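Side-chain contacts in cadherin-related family member 2 (Mus musculus, PDB 5CYX), which probably ties adjacent microvilli of the epithelial brush border together through calcium-dependent heterophilic complexes with CDHR5, made by its extracellular cadherin repeats: residues 301-306 against 311-316; 242-247 against 257-262; 48-53 against 72-77; 127-132 against 140-145. One frame throughout, in Å; residues are numbered along the deposited sequence.

Interaction 1 (301-306 against 311-316); sequences TATEKN and GQEAKA. With CA (calcium ion), chain F.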
loop_
_atom_site.group_PDB
_atom_site.type_symbol
_atom_site.label_atom_id
_atom_site.label_comp_id
_atom_site.label_asym_id
_atom_site.label_seq_id
_atom_site.Cartn_x
_atom_site.Cartn_y
_atom_site.Cartn_z
ATOM N N THR A 301 15.460 -5.646 42.770
ATOM C CA THR A 301 14.766 -5.849 41.512
ATOM C C THR A 301 13.422 -5.153 41.644
ATOM O O THR A 301 12.744 -5.341 42.639
ATOM C CB THR A 301 14.561 -7.351 41.241
ATOM O OG1 THR A 301 15.840 -7.962 41.061
ATOM C CG2 THR A 301 13.720 -7.596 40.010
ATOM N N ALA A 302 13.098 -4.313 40.662
ATOM C CA ALA A 302 11.832 -3.617 40.563
ATOM C C ALA A 302 11.064 -4.268 39.437
ATOM O O ALA A 302 11.603 -4.483 38.376
ATOM C CB ALA A 302 12.064 -2.144 40.258
ATOM N N THR A 303 9.792 -4.547 39.670
ATOM C CA THR A 303 8.932 -5.244 38.719
ATOM C C THR A 303 7.604 -4.485 38.646
ATOM O O THR A 303 6.989 -4.189 39.679
ATOM C CB THR A 303 8.657 -6.690 39.190
ATOM O OG1 THR A 303 9.888 -7.347 39.507
ATOM C CG2 THR A 303 7.939 -7.481 38.146
ATOM N N GLU A 304 7.169 -4.172 37.430
ATOM C CA GLU A 304 5.875 -3.563 37.206
ATOM C C GLU A 304 4.800 -4.551 37.608
ATOM O O GLU A 304 5.012 -5.754 37.591
ATOM C CB GLU A 304 5.715 -3.106 35.761
ATOM C CG GLU A 304 6.649 -1.946 35.440
ATOM C CD GLU A 304 6.623 -1.475 33.998
ATOM O OE1 GLU A 304 5.679 -1.759 33.258
ATOM O OE2 GLU A 304 7.523 -0.730 33.601
ATOM N N LYS A 305 3.646 -4.044 37.988
ATOM C CA LYS A 305 2.599 -4.919 38.489
ATOM C C LYS A 305 1.915 -5.674 37.376
ATOM O O LYS A 305 1.530 -6.807 37.564
ATOM C CB LYS A 305 1.599 -4.140 39.332
ATOM C CG LYS A 305 2.160 -3.810 40.715
ATOM C CD LYS A 305 1.090 -3.418 41.737
ATOM C CE LYS A 305 0.312 -4.607 42.264
ATOM N NZ LYS A 305 -0.780 -4.144 43.172
ATOM N N ASN A 306 1.778 -5.052 36.217
ATOM C CA ASN A 306 1.185 -5.692 35.061
ATOM C C ASN A 306 2.252 -6.176 34.091
ATOM O O ASN A 306 3.356 -5.618 34.023
ATOM C CB ASN A 306 0.231 -4.726 34.362
ATOM C CG ASN A 306 -0.904 -4.300 35.281
ATOM O OD1 ASN A 306 -0.842 -3.265 35.944
ATOM N ND2 ASN A 306 -1.896 -5.151 35.395
ATOM N N GLY A 311 3.391 -10.439 27.351
ATOM C CA GLY A 311 3.029 -11.347 28.424
ATOM C C GLY A 311 4.153 -11.695 29.384
ATOM O O GLY A 311 4.112 -12.743 30.019
ATOM N N GLN A 312 5.142 -10.816 29.526
ATOM C CA GLN A 312 6.245 -11.050 30.454
ATOM C C GLN A 312 6.382 -9.931 31.479
ATOM O O GLN A 312 5.806 -8.863 31.331
ATOM C CB GLN A 312 7.556 -11.147 29.692
ATOM C CG GLN A 312 7.577 -12.182 28.580
ATOM C CD GLN A 312 8.736 -11.957 27.622
ATOM O OE1 GLN A 312 9.625 -12.797 27.506
ATOM N NE2 GLN A 312 8.742 -10.802 26.940
ATOM N N GLU A 313 7.212 -10.189 32.479
ATOM C CA GLU A 313 7.551 -9.213 33.507
ATOM C C GLU A 313 8.451 -8.101 32.989
ATOM O O GLU A 313 9.404 -8.355 32.281
ATOM C CB GLU A 313 8.226 -9.874 34.697
ATOM C CG GLU A 313 7.346 -10.900 35.361
ATOM C CD GLU A 313 7.851 -11.321 36.711
ATOM O OE1 GLU A 313 9.070 -11.270 36.941
ATOM O OE2 GLU A 313 7.007 -11.696 37.550
ATOM N N ALA A 314 8.096 -6.866 33.354
ATOM C CA ALA A 314 8.859 -5.676 33.052
ATOM C C ALA A 314 9.596 -5.359 34.331
ATOM O O ALA A 314 8.967 -4.981 35.336
ATOM C CB ALA A 314 7.926 -4.542 32.660
ATOM N N LYS A 315 10.917 -5.528 34.282
ATOM C CA LYS A 315 11.794 -5.504 35.450
ATOM C C LYS A 315 13.032 -4.682 35.211
ATOM O O LYS A 315 13.434 -4.467 34.080
ATOM C CB LYS A 315 12.302 -6.908 35.783
ATOM C CG LYS A 315 11.230 -7.952 36.093
ATOM C CD LYS A 315 11.877 -9.292 36.442
ATOM C CE LYS A 315 12.436 -9.975 35.203
ATOM N NZ LYS A 315 13.289 -11.131 35.580
ATOM N N ALA A 316 13.666 -4.291 36.299
ATOM C CA ALA A 316 15.023 -3.736 36.274
ATOM C C ALA A 316 15.652 -4.037 37.610
ATOM O O ALA A 316 14.942 -4.272 38.602
ATOM C CB ALA A 316 15.003 -2.240 36.021
HETATM CA CA CA F . 6.407 -0.385 31.432
HETATM O O HOH W 1 5.871 -6.813 34.957
HETATM O O HOH W 2 6.143 -2.652 30.305
HETATM O O HOH W 3 3.942 -0.034 31.610
#

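Interaction 2 (242-247 against 257-262); sequences LTVEAV and VTYSVS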
loop_
_atom_site.group_PDB
_atom_site.type_symbol
_atom_site.label_atom_id
_atom_site.label_comp_id
_atom_site.label_asym_id
_atom_site.label_seq_id
_atom_site.Cartn_x
_atom_site.Cartn_y
_atom_site.Cartn_z
ATOM N N LEU A 242 16.814 2.715 53.951
ATOM C CA LEU A 242 16.612 3.727 52.903
ATOM C C LEU A 242 15.493 3.336 51.956
ATOM O O LEU A 242 15.081 2.166 51.897
ATOM C CB LEU A 242 17.878 3.967 52.081
ATOM C CG LEU A 242 18.246 2.945 50.997
ATOM C CD1 LEU A 242 19.284 3.543 50.074
ATOM C CD2 LEU A 242 18.712 1.629 51.613
ATOM N N THR A 243 15.052 4.328 51.190
ATOM C CA THR A 243 14.059 4.157 50.156
ATOM C C THR A 243 14.715 4.231 48.787
ATOM O O THR A 243 15.438 5.191 48.497
ATOM C CB THR A 243 13.025 5.270 50.251
ATOM O OG1 THR A 243 12.635 5.376 51.616
ATOM C CG2 THR A 243 11.784 4.969 49.359
ATOM N N VAL A 244 14.462 3.222 47.955
ATOM C CA VAL A 244 14.781 3.301 46.530
ATOM C C VAL A 244 13.490 3.478 45.766
ATOM O O VAL A 244 12.416 3.159 46.270
ATOM C CB VAL A 244 15.549 2.072 45.994
ATOM C CG1 VAL A 244 16.927 2.003 46.627
ATOM C CG2 VAL A 244 14.812 0.768 46.243
ATOM N N GLU A 245 13.616 3.990 44.550
ATOM C CA GLU A 245 12.500 4.195 43.663
ATOM C C GLU A 245 12.883 3.873 42.216
ATOM O O GLU A 245 13.945 4.255 41.734
ATOM C CB GLU A 245 11.990 5.622 43.785
ATOM C CG GLU A 245 10.628 5.829 43.129
ATOM C CD GLU A 245 10.108 7.249 43.254
ATOM O OE1 GLU A 245 9.009 7.522 42.742
ATOM O OE2 GLU A 245 10.788 8.105 43.856
ATOM N N ALA A 246 12.024 3.106 41.561
ATOM C CA ALA A 246 12.047 2.894 40.132
ATOM C C ALA A 246 10.701 3.243 39.600
ATOM O O ALA A 246 9.701 3.037 40.277
ATOM C CB ALA A 246 12.369 1.459 39.828
ATOM N N VAL A 247 10.649 3.790 38.396
ATOM C CA VAL A 247 9.370 4.196 37.806
ATOM C C VAL A 247 9.235 3.655 36.398
ATOM O O VAL A 247 10.227 3.444 35.688
ATOM C CB VAL A 247 9.181 5.735 37.796
ATOM C CG1 VAL A 247 9.264 6.295 39.220
ATOM C CG2 VAL A 247 10.213 6.418 36.925
ATOM N N VAL A 257 5.011 -0.005 40.683
ATOM C CA VAL A 257 6.173 -0.879 40.767
ATOM C C VAL A 257 6.305 -1.511 42.147
ATOM O O VAL A 257 6.089 -0.835 43.140
ATOM C CB VAL A 257 7.469 -0.099 40.424
ATOM C CG1 VAL A 257 8.675 -0.946 40.714
ATOM C CG2 VAL A 257 7.438 0.323 38.981
ATOM N N THR A 258 6.678 -2.793 42.194
ATOM C CA THR A 258 7.067 -3.442 43.438
ATOM C C THR A 258 8.521 -3.851 43.377
ATOM O O THR A 258 9.149 -3.775 42.332
ATOM C CB THR A 258 6.200 -4.655 43.769
ATOM O OG1 THR A 258 6.347 -5.637 42.749
ATOM C CG2 THR A 258 4.774 -4.262 43.838
ATOM N N TYR A 259 9.061 -4.259 44.517
ATOM C CA TYR A 259 10.502 -4.464 44.669
ATOM C C TYR A 259 10.705 -5.773 45.393
ATOM O O TYR A 259 9.867 -6.195 46.142
ATOM C CB TYR A 259 11.124 -3.321 45.501
ATOM C CG TYR A 259 10.807 -1.941 44.945
ATOM C CD1 TYR A 259 9.643 -1.237 45.307
ATOM C CD2 TYR A 259 11.653 -1.351 44.057
ATOM C CE1 TYR A 259 9.362 0.023 44.760
ATOM C CE2 TYR A 259 11.382 -0.118 43.519
ATOM C CZ TYR A 259 10.271 0.578 43.866
ATOM O OH TYR A 259 10.105 1.797 43.248
ATOM N N SER A 260 11.824 -6.425 45.146
ATOM C CA SER A 260 12.273 -7.573 45.946
ATOM C C SER A 260 13.805 -7.554 45.935
ATOM O O SER A 260 14.399 -6.987 45.049
ATOM C CB SER A 260 11.742 -8.886 45.364
ATOM O OG SER A 260 12.084 -8.986 43.982
ATOM N N VAL A 261 14.395 -8.112 46.980
ATOM C CA VAL A 261 15.808 -8.314 47.087
ATOM C C VAL A 261 16.060 -9.627 46.367
ATOM O O VAL A 261 15.594 -10.690 46.801
ATOM C CB VAL A 261 16.275 -8.403 48.544
ATOM C CG1 VAL A 261 17.771 -8.706 48.600
ATOM C CG2 VAL A 261 15.980 -7.092 49.240
ATOM N N SER A 262 16.764 -9.517 45.245
ATOM C CA SER A 262 17.031 -10.643 44.353
ATOM C C SER A 262 18.352 -11.342 44.688
ATOM O O SER A 262 18.585 -12.467 44.240
ATOM C CB SER A 262 17.027 -10.160 42.891
ATOM O OG SER A 262 17.509 -8.826 42.775
#

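Interaction 3 (48-53 against 72-77); sequences ASYFSV and PFFKIT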
loop_
_atom_site.group_PDB
_atom_site.type_symbol
_atom_site.label_atom_id
_atom_site.label_comp_id
_atom_site.label_asym_id
_atom_site.label_seq_id
_atom_site.Cartn_x
_atom_site.Cartn_y
_atom_site.Cartn_z
ATOM N N ALA A 48 -36.388 26.701 -24.881
ATOM C CA ALA A 48 -36.140 27.975 -25.594
ATOM C C ALA A 48 -35.329 28.990 -24.814
ATOM O O ALA A 48 -34.601 29.766 -25.419
ATOM C CB ALA A 48 -37.457 28.642 -26.016
ATOM N N SER A 49 -35.423 28.982 -23.495
ATOM C CA SER A 49 -34.803 30.037 -22.675
ATOM C C SER A 49 -33.291 29.894 -22.524
ATOM O O SER A 49 -32.644 30.771 -22.000
ATOM C CB SER A 49 -35.447 30.080 -21.284
ATOM O OG SER A 49 -35.209 28.861 -20.607
ATOM N N TYR A 50 -32.722 28.779 -22.966
ATOM C CA TYR A 50 -31.291 28.660 -23.042
ATOM C C TYR A 50 -30.680 29.566 -24.097
ATOM O O TYR A 50 -29.472 29.840 -24.034
ATOM C CB TYR A 50 -30.869 27.210 -23.370
ATOM C CG TYR A 50 -30.837 26.308 -22.183
ATOM C CD1 TYR A 50 -29.780 26.350 -21.289
ATOM C CD2 TYR A 50 -31.869 25.416 -21.937
ATOM C CE1 TYR A 50 -29.734 25.512 -20.180
ATOM C CE2 TYR A 50 -31.839 24.575 -20.836
ATOM C CZ TYR A 50 -30.760 24.620 -19.968
ATOM O OH TYR A 50 -30.711 23.757 -18.897
ATOM N N PHE A 51 -31.468 29.991 -25.086
ATOM C CA PHE A 51 -30.936 30.828 -26.154
ATOM C C PHE A 51 -31.732 32.082 -26.417
ATOM O O PHE A 51 -32.896 32.174 -26.064
ATOM C CB PHE A 51 -30.841 30.030 -27.413
ATOM C CG PHE A 51 -29.998 28.789 -27.263
ATOM C CD1 PHE A 51 -28.623 28.891 -27.118
ATOM C CD2 PHE A 51 -30.594 27.520 -27.207
ATOM C CE1 PHE A 51 -27.831 27.751 -26.968
ATOM C CE2 PHE A 51 -29.821 26.382 -27.042
ATOM C CZ PHE A 51 -28.424 26.495 -26.932
ATOM N N SER A 52 -31.046 33.047 -27.011
ATOM C CA SER A 52 -31.602 34.309 -27.442
ATOM C C SER A 52 -31.232 34.416 -28.903
ATOM O O SER A 52 -30.048 34.440 -29.225
ATOM C CB SER A 52 -30.934 35.435 -26.670
ATOM O OG SER A 52 -31.151 36.687 -27.295
ATOM N N VAL A 53 -32.228 34.472 -29.781
ATOM C CA VAL A 53 -31.988 34.483 -31.250
ATOM C C VAL A 53 -32.232 35.869 -31.853
ATOM O O VAL A 53 -33.227 36.521 -31.551
ATOM C CB VAL A 53 -32.939 33.522 -31.961
ATOM C CG1 VAL A 53 -32.657 33.491 -33.457
ATOM C CG2 VAL A 53 -32.818 32.127 -31.365
ATOM N N PRO A 72 -27.114 17.402 -19.082
ATOM C CA PRO A 72 -26.074 16.985 -20.013
ATOM C C PRO A 72 -26.406 17.122 -21.524
ATOM O O PRO A 72 -25.475 17.287 -22.352
ATOM C CB PRO A 72 -25.813 15.526 -19.624
ATOM C CG PRO A 72 -27.030 15.079 -18.915
ATOM C CD PRO A 72 -27.606 16.291 -18.249
ATOM N N PHE A 73 -27.696 17.051 -21.861
ATOM C CA PHE A 73 -28.177 17.262 -23.218
ATOM C C PHE A 73 -29.603 17.743 -23.155
ATOM O O PHE A 73 -30.272 17.551 -22.147
ATOM C CB PHE A 73 -28.031 15.965 -24.082
ATOM C CG PHE A 73 -28.846 14.802 -23.580
ATOM C CD1 PHE A 73 -28.330 13.939 -22.615
ATOM C CD2 PHE A 73 -30.147 14.594 -24.036
ATOM C CE1 PHE A 73 -29.098 12.870 -22.109
ATOM C CE2 PHE A 73 -30.937 13.533 -23.534
ATOM C CZ PHE A 73 -30.417 12.682 -22.553
ATOM N N PHE A 74 -30.076 18.384 -24.209
ATOM C CA PHE A 74 -31.486 18.745 -24.312
ATOM C C PHE A 74 -31.823 19.090 -25.761
ATOM O O PHE A 74 -30.927 19.319 -26.557
ATOM C CB PHE A 74 -31.831 19.904 -23.369
ATOM C CG PHE A 74 -31.040 21.158 -23.643
ATOM C CD1 PHE A 74 -29.802 21.364 -23.043
ATOM C CD2 PHE A 74 -31.517 22.118 -24.511
ATOM C CE1 PHE A 74 -29.060 22.511 -23.307
ATOM C CE2 PHE A 74 -30.786 23.282 -24.765
ATOM C CZ PHE A 74 -29.548 23.467 -24.172
ATOM N N LYS A 75 -33.101 19.068 -26.106
ATOM C CA LYS A 75 -33.592 19.411 -27.451
ATOM C C LYS A 75 -34.091 20.856 -27.563
ATOM O O LYS A 75 -34.696 21.419 -26.616
ATOM C CB LYS A 75 -34.804 18.546 -27.841
ATOM C CG LYS A 75 -34.463 17.133 -28.145
ATOM C CD LYS A 75 -35.707 16.312 -28.542
ATOM C CE LYS A 75 -35.350 14.817 -28.571
ATOM N NZ LYS A 75 -33.949 14.542 -29.072
ATOM N N ILE A 76 -33.948 21.395 -28.763
ATOM C CA ILE A 76 -34.569 22.670 -29.096
ATOM C C ILE A 76 -35.304 22.542 -30.415
ATOM O O ILE A 76 -35.007 21.680 -31.202
ATOM C CB ILE A 76 -33.537 23.821 -29.180
ATOM C CG1 ILE A 76 -32.364 23.435 -30.085
ATOM C CG2 ILE A 76 -33.044 24.149 -27.796
ATOM C CD1 ILE A 76 -31.387 24.568 -30.380
ATOM N N THR A 77 -36.271 23.410 -30.631
ATOM C CA THR A 77 -36.932 23.518 -31.915
ATOM C C THR A 77 -36.475 24.842 -32.558
ATOM O O THR A 77 -36.625 25.928 -31.965
ATOM C CB THR A 77 -38.478 23.425 -31.757
ATOM O OG1 THR A 77 -38.814 22.147 -31.185
ATOM C CG2 THR A 77 -39.182 23.553 -33.092
#

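Interaction 4 (127-132 against 140-145); sequences VLAEDK and VQYFIE. With CA (calcium ion), chain D.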
loop_
_atom_site.group_PDB
_atom_site.type_symbol
_atom_site.label_atom_id
_atom_site.label_comp_id
_atom_site.label_asym_id
_atom_site.label_seq_id
_atom_site.Cartn_x
_atom_site.Cartn_y
_atom_site.Cartn_z
ATOM N N VAL A 127 -9.933 8.890 4.515
ATOM C CA VAL A 127 -10.807 9.986 4.120
ATOM C C VAL A 127 -11.383 9.746 2.708
ATOM O O VAL A 127 -10.847 8.958 1.914
ATOM C CB VAL A 127 -10.075 11.336 4.213
ATOM C CG1 VAL A 127 -9.770 11.655 5.678
ATOM C CG2 VAL A 127 -8.774 11.338 3.395
ATOM N N LEU A 128 -12.481 10.424 2.399
ATOM C CA LEU A 128 -13.099 10.319 1.078
ATOM C C LEU A 128 -13.459 11.701 0.570
ATOM O O LEU A 128 -14.200 12.437 1.223
ATOM C CB LEU A 128 -14.368 9.467 1.156
ATOM C CG LEU A 128 -15.022 9.143 -0.190
ATOM C CD1 LEU A 128 -14.064 8.350 -1.100
ATOM C CD2 LEU A 128 -16.339 8.409 0.042
ATOM N N ALA A 129 -12.945 12.052 -0.605
ATOM C CA ALA A 129 -13.420 13.266 -1.262
ATOM C C ALA A 129 -14.092 12.870 -2.544
ATOM O O ALA A 129 -13.724 11.885 -3.149
ATOM C CB ALA A 129 -12.313 14.273 -1.490
ATOM N N GLU A 130 -15.107 13.630 -2.925
ATOM C CA GLU A 130 -15.826 13.361 -4.171
ATOM C C GLU A 130 -15.793 14.616 -4.998
ATOM O O GLU A 130 -15.819 15.715 -4.467
ATOM C CB GLU A 130 -17.282 12.953 -3.857
ATOM C CG GLU A 130 -17.322 11.598 -3.185
ATOM C CD GLU A 130 -18.672 11.269 -2.603
ATOM O OE1 GLU A 130 -19.267 12.142 -1.882
ATOM O OE2 GLU A 130 -19.112 10.134 -2.852
ATOM N N ASP A 131 -15.750 14.423 -6.297
ATOM C CA ASP A 131 -15.678 15.505 -7.261
ATOM C C ASP A 131 -16.723 15.187 -8.304
ATOM O O ASP A 131 -16.658 14.140 -8.936
ATOM C CB ASP A 131 -14.287 15.559 -7.895
ATOM C CG ASP A 131 -14.101 16.724 -8.859
ATOM O OD1 ASP A 131 -14.934 16.982 -9.741
ATOM O OD2 ASP A 131 -13.036 17.380 -8.801
ATOM N N LYS A 132 -17.657 16.109 -8.493
ATOM C CA LYS A 132 -18.817 15.860 -9.369
ATOM C C LYS A 132 -18.540 15.794 -10.862
ATOM O O LYS A 132 -19.406 15.365 -11.604
ATOM C CB LYS A 132 -19.889 16.893 -9.104
ATOM C CG LYS A 132 -20.433 16.757 -7.693
ATOM C CD LYS A 132 -21.947 16.723 -7.697
ATOM C CE LYS A 132 -22.544 18.119 -7.900
ATOM N NZ LYS A 132 -23.866 18.069 -8.619
ATOM N N VAL A 140 -10.261 11.606 -8.217
ATOM C CA VAL A 140 -9.657 12.189 -7.047
ATOM C C VAL A 140 -8.324 11.523 -6.639
ATOM O O VAL A 140 -8.209 10.306 -6.635
ATOM C CB VAL A 140 -10.662 12.201 -5.882
ATOM C CG1 VAL A 140 -10.078 12.958 -4.704
ATOM C CG2 VAL A 140 -11.958 12.877 -6.337
ATOM N N GLN A 141 -7.309 12.347 -6.371
ATOM C CA GLN A 141 -6.034 11.916 -5.815
ATOM C C GLN A 141 -5.878 12.612 -4.479
ATOM O O GLN A 141 -6.433 13.712 -4.294
ATOM C CB GLN A 141 -4.861 12.341 -6.724
ATOM C CG GLN A 141 -5.100 12.120 -8.212
ATOM C CD GLN A 141 -3.807 12.043 -9.030
ATOM O OE1 GLN A 141 -3.820 12.126 -10.279
ATOM N NE2 GLN A 141 -2.690 11.843 -8.348
ATOM N N TYR A 142 -5.134 11.988 -3.569
ATOM C CA TYR A 142 -4.885 12.514 -2.235
ATOM C C TYR A 142 -3.432 12.828 -1.949
ATOM O O TYR A 142 -2.546 12.143 -2.427
ATOM C CB TYR A 142 -5.346 11.505 -1.195
ATOM C CG TYR A 142 -6.808 11.193 -1.345
ATOM C CD1 TYR A 142 -7.240 10.187 -2.217
ATOM C CD2 TYR A 142 -7.770 11.897 -0.611
ATOM C CE1 TYR A 142 -8.600 9.919 -2.362
ATOM C CE2 TYR A 142 -9.108 11.639 -0.755
ATOM C CZ TYR A 142 -9.527 10.641 -1.595
ATOM O OH TYR A 142 -10.870 10.395 -1.725
ATOM N N PHE A 143 -3.216 13.804 -1.074
ATOM C CA PHE A 143 -1.865 14.265 -0.724
ATOM C C PHE A 143 -1.784 14.628 0.739
ATOM O O PHE A 143 -2.729 15.220 1.283
ATOM C CB PHE A 143 -1.465 15.514 -1.520
ATOM C CG PHE A 143 -1.578 15.337 -2.955
ATOM C CD1 PHE A 143 -0.488 14.834 -3.704
ATOM C CD2 PHE A 143 -2.773 15.609 -3.592
ATOM C CE1 PHE A 143 -0.625 14.647 -5.071
ATOM C CE2 PHE A 143 -2.921 15.395 -4.952
ATOM C CZ PHE A 143 -1.828 14.913 -5.703
ATOM N N ILE A 144 -0.665 14.255 1.361
ATOM C CA ILE A 144 -0.321 14.702 2.682
ATOM C C ILE A 144 0.494 15.968 2.514
ATOM O O ILE A 144 1.603 15.904 2.001
ATOM C CB ILE A 144 0.483 13.655 3.482
ATOM C CG1 ILE A 144 -0.423 12.459 3.809
ATOM C CG2 ILE A 144 1.020 14.265 4.786
ATOM C CD1 ILE A 144 0.348 11.261 4.320
ATOM N N GLU A 145 -0.044 17.095 2.941
ATOM C CA GLU A 145 0.634 18.390 2.795
ATOM C C GLU A 145 1.650 18.654 3.897
ATOM O O GLU A 145 2.769 19.065 3.611
ATOM C CB GLU A 145 -0.374 19.548 2.726
ATOM C CG GLU A 145 -1.172 19.601 1.426
ATOM C CD GLU A 145 -0.310 19.935 0.213
ATOM O OE1 GLU A 145 0.102 21.125 0.068
ATOM O OE2 GLU A 145 -0.001 18.996 -0.583
HETATM CA CA CA D . -13.175 18.425 -10.870
#

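Interaction 1 (301-306 against 311-316)
Glu304 lies against Ala314 where the hairpin of strands 295-304 and 315-324, part of the third cadherin repeat, comes up to a calcium ion. The backbone joins first: Glu304 N donates to Ala314 O over 2.9 Å, almost straight. From there the Glu304 side chain runs past its partner to the metal. CB and CG each pack against the carbonyl oxygen and the methyl of Ala314. CG sits beside the backbone N (chi1 -68°) and the chain is extended beyond it, which carries the carboxylate along the Ala314 methyl, with CD 3.6 Å from Ala314 CB. At the tip both oxygens bind calcium, OE1 at 2.4 Å and OE2 at 2.5 Å, and this bidentate grip fixes the turn of the carboxylate. Waters 2 and 3, with Leu218, Asp248 and Asp250, complete the site.

Water 1 bridges the two strands at the turn end of the hairpin: it accepts from Ala314 N at 2.7 Å and donates to the carbonyls of Glu304 and Asn306. Farther along, Ala302 and Ala316 form an antiparallel hydrogen-bonded pair, with Ala302 N 2.8 Å from Ala316 O. Between this pair and the Glu304-Ala314 bond, Thr303 and Lys315 run alongside each other as a non-hydrogen-bonded pair; Lys315 CG rests 3.7 Å from Thr303 OG1 before the amine leads away.

Strand 295-304 is flanked on its other side by strand 257-264, where Thr301 OG1 is hydrogen-bonded to Ser262 OG and Ala302 packs on Val257. Strand 220-222 covers the calcium end, with Pro220 against both Glu304 and Ala314.

Interaction 2 (242-247 against 257-262)
Tyr259 reaches across the beta sandwich of the third cadherin repeat, from strand 257-264 in one sheet to the broken strand 240-248 in the other, and meets Ala246 there. This is the tight part of the contact. Ala246 N donates to Tyr259 OH at 2.9 Å, with an N-H...O angle of 174°, and the nitrogen lies at the ring's edge, near its plane. One straight bond thus ties the phenol to the backbone just past the break in strand 240-248. The ring gets there because its CG stands beside the backbone N (chi1 -54°), which swings the phenol out of its own sheet toward the facing one.

Apolar groups close in around that bond. Tyr259 CE2 touches Ala246 CB at 4.1 Å, while Val257 CG1, from the same strand as the ring, sits 3.8 Å above one ring face, toward the rim. Val257 also presses its other methyl on the backbone, CG2 being 3.8 Å from Ala246 O. On the far side of the tyrosine, Val244 CG2 makes a looser approach of 4.4 Å to Tyr259 CD2. Ile272 of strand 270-272 and Ala302 of strand 295-304 fill in around the ring.

The outer side is slacker. Glu245 and Val247 direct their CB atoms away from strand 257-264, and Glu245 runs out extended with its carboxylate plane turned 72° from the phenol ring. Of the glutamate side chain, the stem alone comes near the ring, CG passing 4.1 Å from Tyr259 OH; Glu245 CA is closer, 3.4 Å from the same oxygen.

Interaction 3 (48-53 against 72-77)
Phe74, Phe51 and Tyr50 carry most of this contact, an aromatic cluster between the two sheets of the first cadherin repeat. Phe74 comes from strand 73-81; Tyr50 ends a short 3-10 turn and Phe51 opens strand 51-53. The Tyr50 and Phe74 rings form an offset stack, centroids 4.3 Å apart and planes at 19°. The overlap is partial: Phe74 CZ lies over the near part of the tyrosine ring, 3.7 Å from Tyr50 CG, while Tyr50 CD2 sits over the rim of the phenylalanine. Phe74 takes the crowded position, its CG between backbone N and carbonyl carbon (chi1 60°), which drops the ring from its strand onto the tyrosine.

Phe51 meets Phe74 differently, coming from the opposite direction: its CE2 approaches the Phe74 edge, 4.0 Å from Phe74 CE2. The same Phe51 CE2 is 4.0 Å from Ile76 CG2, a methyl lying in the plane of the Phe51 ring. Tyr50 CB lies over one face of that ring, toward its rim. Around them, Leu66 and Val71 pack on Tyr50, Val93 on Phe74, and Ile43, Val60 and Leu62 on Phe51.

No hydrogen bond crosses between 48-53 and 72-77, so the sheets are held together here by dispersion and the burial of apolar surface.

Interaction 4 (127-132 against 140-145)
Ala129 N donates to Tyr142 OH at 2.9 Å, almost perfectly in line (176°), and this bond crosses the beta sandwich of the second cadherin repeat from strand 140-148 to the loop that follows strand 123-126. The nitrogen lies at the ring edge, in its plane. Two methyls pack on the ring: Val140 CG1 sits over one face toward the rim, and Val127 CG2 comes within 4.2 Å of Tyr142 CD2, the valine and tyrosine running alongside in opposed senses. Leu128 crosses the tip, its CD1 3.8 Å from Tyr142 OH. Val140 also packs on Ala129, CG1 to CB at 4.1 Å, and Ala187 of strand 180-189 backs both.

The loop then turns to calcium. Val140 CG2 rests on the stem of Asp131, 3.9 Å from CB. With CG opposite the backbone N (chi1 -176°), the carboxylate heads for the ion, whose other ligands come from Asn99, Asn101, Asp133, Ala137 and Asp189. The linker residues Asn99 and Asn101 make this a junction site between the first and second repeats. Both Asp131 oxygens bind the metal, OD1 at 2.5 Å and OD2 at 2.3 Å.

The four contacts spread over three repeats strung end to end. Interactions 1 and 2 share the third repeat and touch: strands 295-304 and 257-264 are neighbours in one sheet, with Thr303 N 2.8 Å from Thr258 O, and Ala302 CB lies 3.6 Å from Ala246 CB. Interaction 4 repeats the plan of interaction 2 one repeat earlier, a strand tyrosine taking an alanine N-H across the sandwich. Interactions 1 and 4 each supply a carboxylate to calcium, at different junctions, their centres about 46 Å apart. Interaction 3, in the repeat required for CDHR5 binding, is about 35 Å from interaction 4 and about 88 Å from interaction 2, centre to centre.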